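Local coordinates for protein 432aa long hypothetical deoxyribodipyrimidine photolyase (Sulfolobus tokodaii, PDB 2E0I) that probably repairs cyclobutane pyrimidine dimers in DNA using light, with one FAD as catalytic cofactor and a second FAD as a likely light-harvesting chromophore, at residues I110-V113 against C114-G118; S217-K221 against F222-S226; D340-P343 against A344-N347. All blocks are in the same frame, centred on the assembly; numbering follows the deposited sequence.

Interaction 1 (I110-V113 against C114-G118)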
loop_
_atom_site.group_PDB
_atom_site.type_symbol
_atom_site.label_atom_id
_atom_site.label_comp_id
_atom_site.label_asym_id
_atom_site.label_seq_id
_atom_site.Cartn_x
_atom_site.Cartn_y
_atom_site.Cartn_z
ATOM N N ILE A 110 13.609 10.714 17.190
ATOM C CA ILE A 110 13.119 12.091 17.261
ATOM C C ILE A 110 12.782 12.423 18.716
ATOM O O ILE A 110 12.980 13.554 19.169
ATOM C CB ILE A 110 11.865 12.325 16.375
ATOM C CG1 ILE A 110 12.214 12.094 14.903
ATOM C CG2 ILE A 110 11.362 13.756 16.553
ATOM C CD1 ILE A 110 11.018 12.177 13.963
ATOM N N ARG A 111 12.285 11.426 19.447
ATOM C CA ARG A 111 11.936 11.627 20.843
ATOM C C ARG A 111 13.187 11.957 21.650
ATOM O O ARG A 111 13.197 12.913 22.429
ATOM C CB ARG A 111 11.251 10.394 21.413
ATOM C CG ARG A 111 10.789 10.604 22.835
ATOM C CD ARG A 111 9.925 9.468 23.312
ATOM N NE ARG A 111 8.626 9.446 22.642
ATOM C CZ ARG A 111 7.704 10.402 22.750
ATOM N NH1 ARG A 111 7.938 11.472 23.505
ATOM N NH2 ARG A 111 6.541 10.287 22.111
ATOM N N LYS A 112 14.243 11.175 21.465
ATOM C CA LYS A 112 15.494 11.444 22.162
ATOM C C LYS A 112 15.986 12.874 21.883
ATOM O O LYS A 112 16.303 13.622 22.800
ATOM C CB LYS A 112 16.559 10.446 21.731
ATOM C CG LYS A 112 16.470 9.111 22.436
ATOM C CD LYS A 112 17.733 8.279 22.191
ATOM C CE LYS A 112 19.025 9.133 22.294
ATOM N NZ LYS A 112 19.066 10.059 23.486
ATOM N N VAL A 113 16.041 13.249 20.614
ATOM C CA VAL A 113 16.478 14.579 20.230
ATOM C C VAL A 113 15.587 15.649 20.858
ATOM O O VAL A 113 16.053 16.748 21.184
ATOM C CB VAL A 113 16.448 14.732 18.699
ATOM C CG1 VAL A 113 16.797 16.164 18.294
ATOM C CG2 VAL A 113 17.413 13.748 18.083
ATOM N N CYS A 114 14.309 15.322 21.027
ATOM C CA CYS A 114 13.356 16.265 21.598
ATOM C C CYS A 114 13.541 16.499 23.082
ATOM O O CYS A 114 13.412 17.629 23.560
ATOM C CB CYS A 114 11.933 15.801 21.332
ATOM S SG CYS A 114 11.342 16.312 19.711
ATOM N N GLU A 115 13.834 15.428 23.808
ATOM C CA GLU A 115 14.055 15.511 25.246
ATOM C C GLU A 115 15.321 16.311 25.566
ATOM O O GLU A 115 15.365 17.067 26.534
ATOM C CB GLU A 115 14.154 14.100 25.826
ATOM C CG GLU A 115 12.814 13.385 25.901
ATOM C CD GLU A 115 12.951 11.890 26.134
ATOM O OE1 GLU A 115 13.876 11.475 26.871
ATOM O OE2 GLU A 115 12.122 11.129 25.583
ATOM N N GLU A 116 16.344 16.145 24.737
ATOM C CA GLU A 116 17.603 16.839 24.927
ATOM C C GLU A 116 17.589 18.221 24.308
ATOM O O GLU A 116 18.617 18.697 23.843
ATOM C CB GLU A 116 18.731 16.029 24.297
ATOM C CG GLU A 116 18.838 14.620 24.840
ATOM C CD GLU A 116 20.049 13.878 24.293
ATOM O OE1 GLU A 116 20.098 13.638 23.063
ATOM O OE2 GLU A 116 20.955 13.539 25.095
ATOM N N ASN A 117 16.429 18.861 24.285
ATOM C CA ASN A 117 16.316 20.194 23.706
ATOM C C ASN A 117 15.103 20.866 24.287
ATOM O O ASN A 117 14.804 22.022 23.977
ATOM C CB ASN A 117 16.176 20.113 22.187
ATOM C CG ASN A 117 17.510 19.984 21.487
ATOM O OD1 ASN A 117 18.204 20.979 21.258
ATOM N ND2 ASN A 117 17.886 18.745 21.150
ATOM N N GLY A 118 14.402 20.121 25.131
ATOM C CA GLY A 118 13.214 20.648 25.769
ATOM C C GLY A 118 12.026 20.822 24.843
ATOM O O GLY A 118 11.201 21.719 25.042
#

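Interaction 2 (S217-K221 against F222-S226). With FAD (flavin-adenine dinucleotide), chain E.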
loop_
_atom_site.group_PDB
_atom_site.type_symbol
_atom_site.label_atom_id
_atom_site.label_comp_id
_atom_site.label_asym_id
_atom_site.label_seq_id
_atom_site.Cartn_x
_atom_site.Cartn_y
_atom_site.Cartn_z
ATOM N N SER A 217 -6.999 2.621 -2.547
ATOM C CA SER A 217 -5.802 2.265 -1.777
ATOM C C SER A 217 -4.708 3.337 -1.717
ATOM O O SER A 217 -4.240 3.701 -0.637
ATOM C CB SER A 217 -5.218 0.961 -2.297
ATOM O OG SER A 217 -5.113 1.020 -3.704
ATOM N N PRO A 218 -4.290 3.876 -2.871
ATOM C CA PRO A 218 -3.242 4.895 -2.767
ATOM C C PRO A 218 -3.676 6.124 -1.945
ATOM O O PRO A 218 -2.879 6.723 -1.217
ATOM C CB PRO A 218 -2.931 5.210 -4.228
ATOM C CG PRO A 218 -4.232 4.968 -4.896
ATOM C CD PRO A 218 -4.753 3.725 -4.261
ATOM N N HIS A 219 -4.944 6.493 -2.036
ATOM C CA HIS A 219 -5.435 7.641 -1.284
ATOM C C HIS A 219 -5.504 7.345 0.225
ATOM O O HIS A 219 -5.257 8.230 1.059
ATOM C CB HIS A 219 -6.802 8.052 -1.823
ATOM C CG HIS A 219 -6.739 8.710 -3.163
ATOM N ND1 HIS A 219 -6.479 10.055 -3.317
ATOM C CD2 HIS A 219 -6.840 8.202 -4.414
ATOM C CE1 HIS A 219 -6.423 10.349 -4.605
ATOM N NE2 HIS A 219 -6.639 9.240 -5.291
ATOM N N LEU A 220 -5.834 6.102 0.574
ATOM C CA LEU A 220 -5.903 5.698 1.977
ATOM C C LEU A 220 -4.476 5.575 2.529
ATOM O O LEU A 220 -4.159 6.106 3.592
ATOM C CB LEU A 220 -6.639 4.358 2.113
ATOM C CG LEU A 220 -8.125 4.357 1.730
ATOM C CD1 LEU A 220 -8.626 2.937 1.671
ATOM C CD2 LEU A 220 -8.938 5.187 2.720
ATOM N N LYS A 221 -3.617 4.890 1.783
ATOM C CA LYS A 221 -2.232 4.693 2.176
ATOM C C LYS A 221 -1.515 6.026 2.396
ATOM O O LYS A 221 -0.768 6.173 3.364
ATOM C CB LYS A 221 -1.515 3.851 1.110
ATOM C CG LYS A 221 -0.079 4.263 0.786
ATOM C CD LYS A 221 0.890 3.911 1.887
ATOM C CE LYS A 221 2.260 4.475 1.576
ATOM N NZ LYS A 221 3.298 3.862 2.459
ATOM N N PHE A 222 -1.737 7.000 1.515
ATOM C CA PHE A 222 -1.078 8.293 1.669
ATOM C C PHE A 222 -1.905 9.319 2.425
ATOM O O PHE A 222 -1.482 10.457 2.614
ATOM C CB PHE A 222 -0.653 8.825 0.311
ATOM C CG PHE A 222 0.632 8.226 -0.177
ATOM C CD1 PHE A 222 1.843 8.538 0.454
ATOM C CD2 PHE A 222 0.638 7.322 -1.231
ATOM C CE1 PHE A 222 3.036 7.958 0.043
ATOM C CE2 PHE A 222 1.826 6.737 -1.650
ATOM C CZ PHE A 222 3.033 7.059 -1.007
ATOM N N GLY A 223 -3.094 8.905 2.853
ATOM C CA GLY A 223 -3.967 9.767 3.635
ATOM C C GLY A 223 -4.567 11.029 3.041
ATOM O O GLY A 223 -4.713 12.016 3.766
ATOM N N THR A 224 -4.920 11.030 1.755
ATOM C CA THR A 224 -5.537 12.216 1.188
ATOM C C THR A 224 -6.951 12.305 1.772
ATOM O O THR A 224 -7.577 13.364 1.764
ATOM C CB THR A 224 -5.582 12.154 -0.339
ATOM O OG1 THR A 224 -6.291 10.980 -0.760
ATOM C CG2 THR A 224 -4.170 12.138 -0.887
ATOM N N ILE A 225 -7.452 11.173 2.264
ATOM C CA ILE A 225 -8.758 11.101 2.938
ATOM C C ILE A 225 -8.535 10.173 4.136
ATOM O O ILE A 225 -7.727 9.250 4.057
ATOM C CB ILE A 225 -9.887 10.504 2.054
ATOM C CG1 ILE A 225 -9.603 9.047 1.739
ATOM C CG2 ILE A 225 -10.013 11.282 0.762
ATOM C CD1 ILE A 225 -10.708 8.420 0.958
ATOM N N SER A 226 -9.226 10.404 5.247
ATOM C CA SER A 226 -9.011 9.551 6.405
ATOM C C SER A 226 -9.807 8.252 6.369
ATOM O O SER A 226 -10.851 8.151 5.732
ATOM C CB SER A 226 -9.339 10.291 7.689
ATOM O OG SER A 226 -10.689 10.082 8.033
HETATM P PA FAD E . -11.250 -2.342 -3.960
HETATM O O1A FAD E . -12.024 -1.310 -4.688
HETATM O O2A FAD E . -11.712 -3.721 -3.693
HETATM O O5B FAD E . -11.511 -1.712 -2.501
HETATM C C5B FAD E . -11.469 -2.510 -1.317
HETATM C C4B FAD E . -10.711 -1.768 -0.214
HETATM O O4B FAD E . -10.635 -2.550 0.990
HETATM C C3B FAD E . -9.274 -1.505 -0.667
HETATM O O3B FAD E . -9.202 -0.189 -1.222
HETATM C C2B FAD E . -8.550 -1.504 0.677
HETATM O O2B FAD E . -8.828 -0.289 1.375
HETATM C C1B FAD E . -9.251 -2.678 1.361
HETATM N N9A FAD E . -8.736 -3.984 0.885
HETATM C C8A FAD E . -9.266 -4.759 -0.060
HETATM N N7A FAD E . -8.577 -5.895 -0.144
HETATM C C5A FAD E . -7.596 -5.845 0.753
HETATM C C6A FAD E . -6.569 -6.703 1.133
HETATM N N6A FAD E . -6.430 -7.896 0.563
HETATM N N1A FAD E . -5.718 -6.315 2.095
HETATM C C2A FAD E . -5.836 -5.141 2.690
HETATM N N3A FAD E . -6.803 -4.303 2.359
HETATM C C4A FAD E . -7.690 -4.622 1.404
HETATM N N1 FAD E . -3.105 -2.990 -0.766
HETATM C C2 FAD E . -2.391 -1.818 -0.485
HETATM O O2 FAD E . -2.980 -0.775 -0.209
HETATM N N3 FAD E . -0.993 -1.815 -0.572
HETATM C C4 FAD E . -0.323 -2.985 -0.950
HETATM O O4 FAD E . 0.906 -2.999 -0.970
HETATM C C4X FAD E . -1.039 -4.140 -1.243
HETATM N N5 FAD E . -0.360 -5.275 -1.702
HETATM C C5X FAD E . -1.064 -6.453 -1.982
HETATM C C6 FAD E . -0.365 -7.572 -2.422
HETATM C C7 FAD E . -1.046 -8.759 -2.670
HETATM C C7M FAD E . -0.248 -9.984 -3.122
HETATM C C8 FAD E . -2.427 -8.820 -2.485
HETATM C C8M FAD E . -3.200 -10.119 -2.722
HETATM C C9 FAD E . -3.117 -7.694 -2.046
HETATM C C9A FAD E . -2.444 -6.503 -1.785
HETATM N N10 FAD E . -3.127 -5.363 -1.321
HETATM C C10 FAD E . -2.430 -4.156 -1.149
HETATM C "C1'" FAD E . -4.586 -5.421 -1.053
HETATM C "C2'" FAD E . -5.544 -5.066 -2.193
HETATM O "O2'" FAD E . -5.249 -5.844 -3.356
HETATM C "C3'" FAD E . -5.521 -3.575 -2.537
HETATM O "O3'" FAD E . -5.768 -2.813 -1.352
HETATM C "C4'" FAD E . -6.595 -3.225 -3.570
HETATM O "O4'" FAD E . -6.413 -4.006 -4.755
HETATM C "C5'" FAD E . -6.545 -1.739 -3.932
HETATM O "O5'" FAD E . -7.480 -1.429 -4.971
HETATM P P FAD E . -8.947 -0.851 -4.641
HETATM O O1P FAD E . -8.790 0.286 -3.707
HETATM O O2P FAD E . -9.619 -0.605 -5.937
HETATM O O3P FAD E . -9.662 -2.072 -3.867
#

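Interaction 3 (D340-P343 against A344-N347). With FAD (flavin-adenine dinucleotide), chain E.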
loop_
_atom_site.group_PDB
_atom_site.type_symbol
_atom_site.label_atom_id
_atom_site.label_comp_id
_atom_site.label_asym_id
_atom_site.label_seq_id
_atom_site.Cartn_x
_atom_site.Cartn_y
_atom_site.Cartn_z
ATOM N N ASP A 340 0.192 2.098 -4.507
ATOM C CA ASP A 340 -0.346 2.081 -3.144
ATOM C C ASP A 340 0.492 1.273 -2.144
ATOM O O ASP A 340 -0.001 0.876 -1.085
ATOM C CB ASP A 340 -1.787 1.527 -3.155
ATOM C CG ASP A 340 -1.869 0.099 -3.714
ATOM O OD1 ASP A 340 -0.802 -0.546 -3.849
ATOM O OD2 ASP A 340 -2.991 -0.386 -4.013
ATOM N N TYR A 341 1.759 1.039 -2.456
ATOM C CA TYR A 341 2.588 0.244 -1.561
ATOM C C TYR A 341 2.489 0.544 -0.072
ATOM O O TYR A 341 2.743 1.662 0.381
ATOM C CB TYR A 341 4.061 0.320 -1.967
ATOM C CG TYR A 341 4.957 -0.444 -1.020
ATOM C CD1 TYR A 341 5.902 0.213 -0.235
ATOM C CD2 TYR A 341 4.828 -1.825 -0.879
ATOM C CE1 TYR A 341 6.697 -0.489 0.666
ATOM C CE2 TYR A 341 5.609 -2.534 0.014
ATOM C CZ TYR A 341 6.544 -1.861 0.784
ATOM O OH TYR A 341 7.323 -2.565 1.671
ATOM N N ASP A 342 2.121 -0.484 0.683
ATOM C CA ASP A 342 2.031 -0.384 2.131
ATOM C C ASP A 342 2.813 -1.576 2.693
ATOM O O ASP A 342 2.381 -2.726 2.566
ATOM C CB ASP A 342 0.577 -0.451 2.579
ATOM C CG ASP A 342 0.410 -0.103 4.045
ATOM O OD1 ASP A 342 0.986 -0.821 4.909
ATOM O OD2 ASP A 342 -0.297 0.899 4.322
ATOM N N PRO A 343 3.973 -1.317 3.330
ATOM C CA PRO A 343 4.795 -2.395 3.889
ATOM C C PRO A 343 4.031 -3.520 4.579
ATOM O O PRO A 343 4.174 -4.680 4.201
ATOM C CB PRO A 343 5.732 -1.652 4.836
ATOM C CG PRO A 343 5.906 -0.330 4.161
ATOM C CD PRO A 343 4.502 0.002 3.727
ATOM N N ALA A 344 3.213 -3.176 5.572
ATOM C CA ALA A 344 2.459 -4.192 6.320
ATOM C C ALA A 344 1.354 -4.862 5.522
ATOM O O ALA A 344 1.176 -6.078 5.581
ATOM C CB ALA A 344 1.872 -3.587 7.583
ATOM N N ILE A 345 0.598 -4.067 4.780
ATOM C CA ILE A 345 -0.478 -4.624 3.989
ATOM C C ILE A 345 0.084 -5.496 2.866
ATOM O O ILE A 345 -0.434 -6.581 2.608
ATOM C CB ILE A 345 -1.385 -3.493 3.442
ATOM C CG1 ILE A 345 -1.983 -2.722 4.633
ATOM C CG2 ILE A 345 -2.483 -4.066 2.558
ATOM C CD1 ILE A 345 -2.902 -1.587 4.268
ATOM N N ASN A 346 1.154 -5.047 2.218
ATOM C CA ASN A 346 1.753 -5.838 1.150
ATOM C C ASN A 346 2.317 -7.138 1.736
ATOM O O ASN A 346 2.077 -8.229 1.203
ATOM C CB ASN A 346 2.867 -5.051 0.448
ATOM C CG ASN A 346 3.437 -5.790 -0.762
ATOM O OD1 ASN A 346 2.697 -6.242 -1.634
ATOM N ND2 ASN A 346 4.756 -5.907 -0.819
ATOM N N ASN A 347 3.055 -7.025 2.838
ATOM C CA ASN A 347 3.636 -8.196 3.483
ATOM C C ASN A 347 2.561 -9.199 3.913
ATOM O O ASN A 347 2.654 -10.400 3.609
ATOM C CB ASN A 347 4.446 -7.773 4.704
ATOM C CG ASN A 347 5.194 -8.931 5.324
ATOM O OD1 ASN A 347 4.594 -9.824 5.937
ATOM N ND2 ASN A 347 6.514 -8.942 5.151
HETATM P PA FAD E . -11.250 -2.342 -3.960
HETATM O O1A FAD E . -12.024 -1.310 -4.688
HETATM O O2A FAD E . -11.712 -3.721 -3.693
HETATM O O5B FAD E . -11.511 -1.712 -2.501
HETATM C C5B FAD E . -11.469 -2.510 -1.317
HETATM C C4B FAD E . -10.711 -1.768 -0.214
HETATM O O4B FAD E . -10.635 -2.550 0.990
HETATM C C3B FAD E . -9.274 -1.505 -0.667
HETATM O O3B FAD E . -9.202 -0.189 -1.222
HETATM C C2B FAD E . -8.550 -1.504 0.677
HETATM O O2B FAD E . -8.828 -0.289 1.375
HETATM C C1B FAD E . -9.251 -2.678 1.361
HETATM N N9A FAD E . -8.736 -3.984 0.885
HETATM C C8A FAD E . -9.266 -4.759 -0.060
HETATM N N7A FAD E . -8.577 -5.895 -0.144
HETATM C C5A FAD E . -7.596 -5.845 0.753
HETATM C C6A FAD E . -6.569 -6.703 1.133
HETATM N N6A FAD E . -6.430 -7.896 0.563
HETATM N N1A FAD E . -5.718 -6.315 2.095
HETATM C C2A FAD E . -5.836 -5.141 2.690
HETATM N N3A FAD E . -6.803 -4.303 2.359
HETATM C C4A FAD E . -7.690 -4.622 1.404
HETATM N N1 FAD E . -3.105 -2.990 -0.766
HETATM C C2 FAD E . -2.391 -1.818 -0.485
HETATM O O2 FAD E . -2.980 -0.775 -0.209
HETATM N N3 FAD E . -0.993 -1.815 -0.572
HETATM C C4 FAD E . -0.323 -2.985 -0.950
HETATM O O4 FAD E . 0.906 -2.999 -0.970
HETATM C C4X FAD E . -1.039 -4.140 -1.243
HETATM N N5 FAD E . -0.360 -5.275 -1.702
HETATM C C5X FAD E . -1.064 -6.453 -1.982
HETATM C C6 FAD E . -0.365 -7.572 -2.422
HETATM C C7 FAD E . -1.046 -8.759 -2.670
HETATM C C7M FAD E . -0.248 -9.984 -3.122
HETATM C C8 FAD E . -2.427 -8.820 -2.485
HETATM C C8M FAD E . -3.200 -10.119 -2.722
HETATM C C9 FAD E . -3.117 -7.694 -2.046
HETATM C C9A FAD E . -2.444 -6.503 -1.785
HETATM N N10 FAD E . -3.127 -5.363 -1.321
HETATM C C10 FAD E . -2.430 -4.156 -1.149
HETATM C "C1'" FAD E . -4.586 -5.421 -1.053
HETATM C "C2'" FAD E . -5.544 -5.066 -2.193
HETATM O "O2'" FAD E . -5.249 -5.844 -3.356
HETATM C "C3'" FAD E . -5.521 -3.575 -2.537
HETATM O "O3'" FAD E . -5.768 -2.813 -1.352
HETATM C "C4'" FAD E . -6.595 -3.225 -3.570
HETATM O "O4'" FAD E . -6.413 -4.006 -4.755
HETATM C "C5'" FAD E . -6.545 -1.739 -3.932
HETATM O "O5'" FAD E . -7.480 -1.429 -4.971
HETATM P P FAD E . -8.947 -0.851 -4.641
HETATM O O1P FAD E . -8.790 0.286 -3.707
HETATM O O2P FAD E . -9.619 -0.605 -5.937
HETATM O O3P FAD E . -9.662 -2.072 -3.867
#

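Interaction 1 (I110-V113 against C114-G118)
The C-terminal turn of helix 101-115 sets Ile110 to Val113 against Cys114 to Asn117, and a side chain supplies the final rung of its ladder of bonds. Cys114 N reaches Ile110 O at 2.9 Å, Glu115 N bonds to Arg111 O, and Glu116 N meets Lys112 O at 3.2 Å. The chain leaves helical geometry at Glu116, and the carbonyl of Val113 is taken up by the Asn117 amide, ND2 to O 2.7 Å. That bond is fairly straight (161°) and lies in the carbonyl plane, with Val113 O also close to the plane of the amide.

The helix is the crossover of a beta-alpha-beta unit joining parallel strands 92-96 and 120-124 in the N-terminal alpha/beta domain of the photolyase. Toward the sheet, Ile110 CG2 meets Cys114 SG at 4.1 Å, and both residues touch Phe121. Val113 touches Val83 of helix 79-86. Elsewhere Lys112, its chain bent at chi3 and chi4, runs beside Glu116 and forms a long salt bridge, NZ to OE1 3.7 Å. Glu115 crosses Arg111 at a slant, its carboxylate beside the aliphatic CG and CD, while Arg111 NH1 makes a weak hydrogen bond to Phe121 O.

Interaction 2 (S217-K221 against F222-S226)
His219 and Thr224 meet through a hydrogen bond, ND1 to OG1 2.7 Å, the hydroxyl sitting at the edge of the imidazole, near its plane. Thr224 OG1 stands between its own backbone N and carbonyl carbon (chi1 58°), which turns it back to the ring. The backbone brings the pair together: helix 217-221 ends in a Schellman motif, with Thr224 N bonded to His219 O at 2.9 Å, Gly223 N to Leu220 O at 3.1 Å, and Gly223 at positive phi between them. Two residues before the glycine, Lys221 folds over a face of the next residue, Phe222, its CE 3.9 Å from the ring centroid in a CH-pi contact, before NZ goes on to O2' of the other FAD. With an alanine for Phe222, the Lys221 methylenes would probably lose the ring they lie on, and the ammonium would be freer to swing from that ribityl hydroxyl. At the helix start, Ser217 N donates to O1P of the FAD of chain E at 3.2 Å. Further out, His219 NE2 is held by Glu191 of helix 189-196 and its ring meets Phe53 edge-to-face, while Phe222 touches Met54 on helix 48-66 and Leu220 rests on Leu244 of helix 238-256.

Interaction 3 (D340-P343 against A344-N347)
Tyr341 and Asp342 lead into helix 343-353 and meet Ile345 and Asn346 of its first turn, with Asp342 as the N-cap. Its OD1 accepts from Ile345 N at 3.3 Å, nearly straight at the hydrogen (174°) but from above the carboxylate plane, while its backbone O takes Asn346 N. The same residue faces the flavin, since Asp342 N donates to O4 of the FAD of chain E at 3.2 Å.

Asn346, one turn into the helix, illustrates how an N-terminal helical turn can present a side chain to a cofactor. Its CB sits close to both Asp342 O and that FAD's O4. From there CG leaves anti to the backbone N (chi1 -175°), which carries the amide along the isoalloxazine rim. The two branches then part. ND2 comes to the edge of the Tyr341 ring, 3.6 Å from CE2, the amide and ring planes standing 74° apart; its hydrogen bond goes to Glu331 O, which fixes the rotation of the amide. Tyr341 itself is held at its far end, its OH bonded to N7A of the other FAD. Since Glu331 holds the amino end, the carbonyl branch is directed at the redox-active part of the flavin, an asparagine placement familiar from other photolyases: Asn346 OD1 lies 3.2 Å from N5 of the chain E FAD.

Interactions 2 and 3 touch each other, and each has residues in both FAD pockets. Their centres are 13 Å apart, and Ser217 OG probably hydrogen-bonds Asp340 OD2 at 2.6 Å, a carboxylate oxygen that also pairs with Arg312. Interaction 2 holds a phosphate of the FAD of chain E, whereas in interaction 3 Asp340 O accepts from N3 of the same FAD at 2.9 Å. Lys221 and Tyr341 both bond to the other FAD, and Lys221 NZ also makes a weak hydrogen bond to Tyr341 O. Interaction 1 stands apart in the alpha/beta domain, its centre about 30 Å from either, yet the Ile110 side chain comes within about 9 Å of a bound FAD.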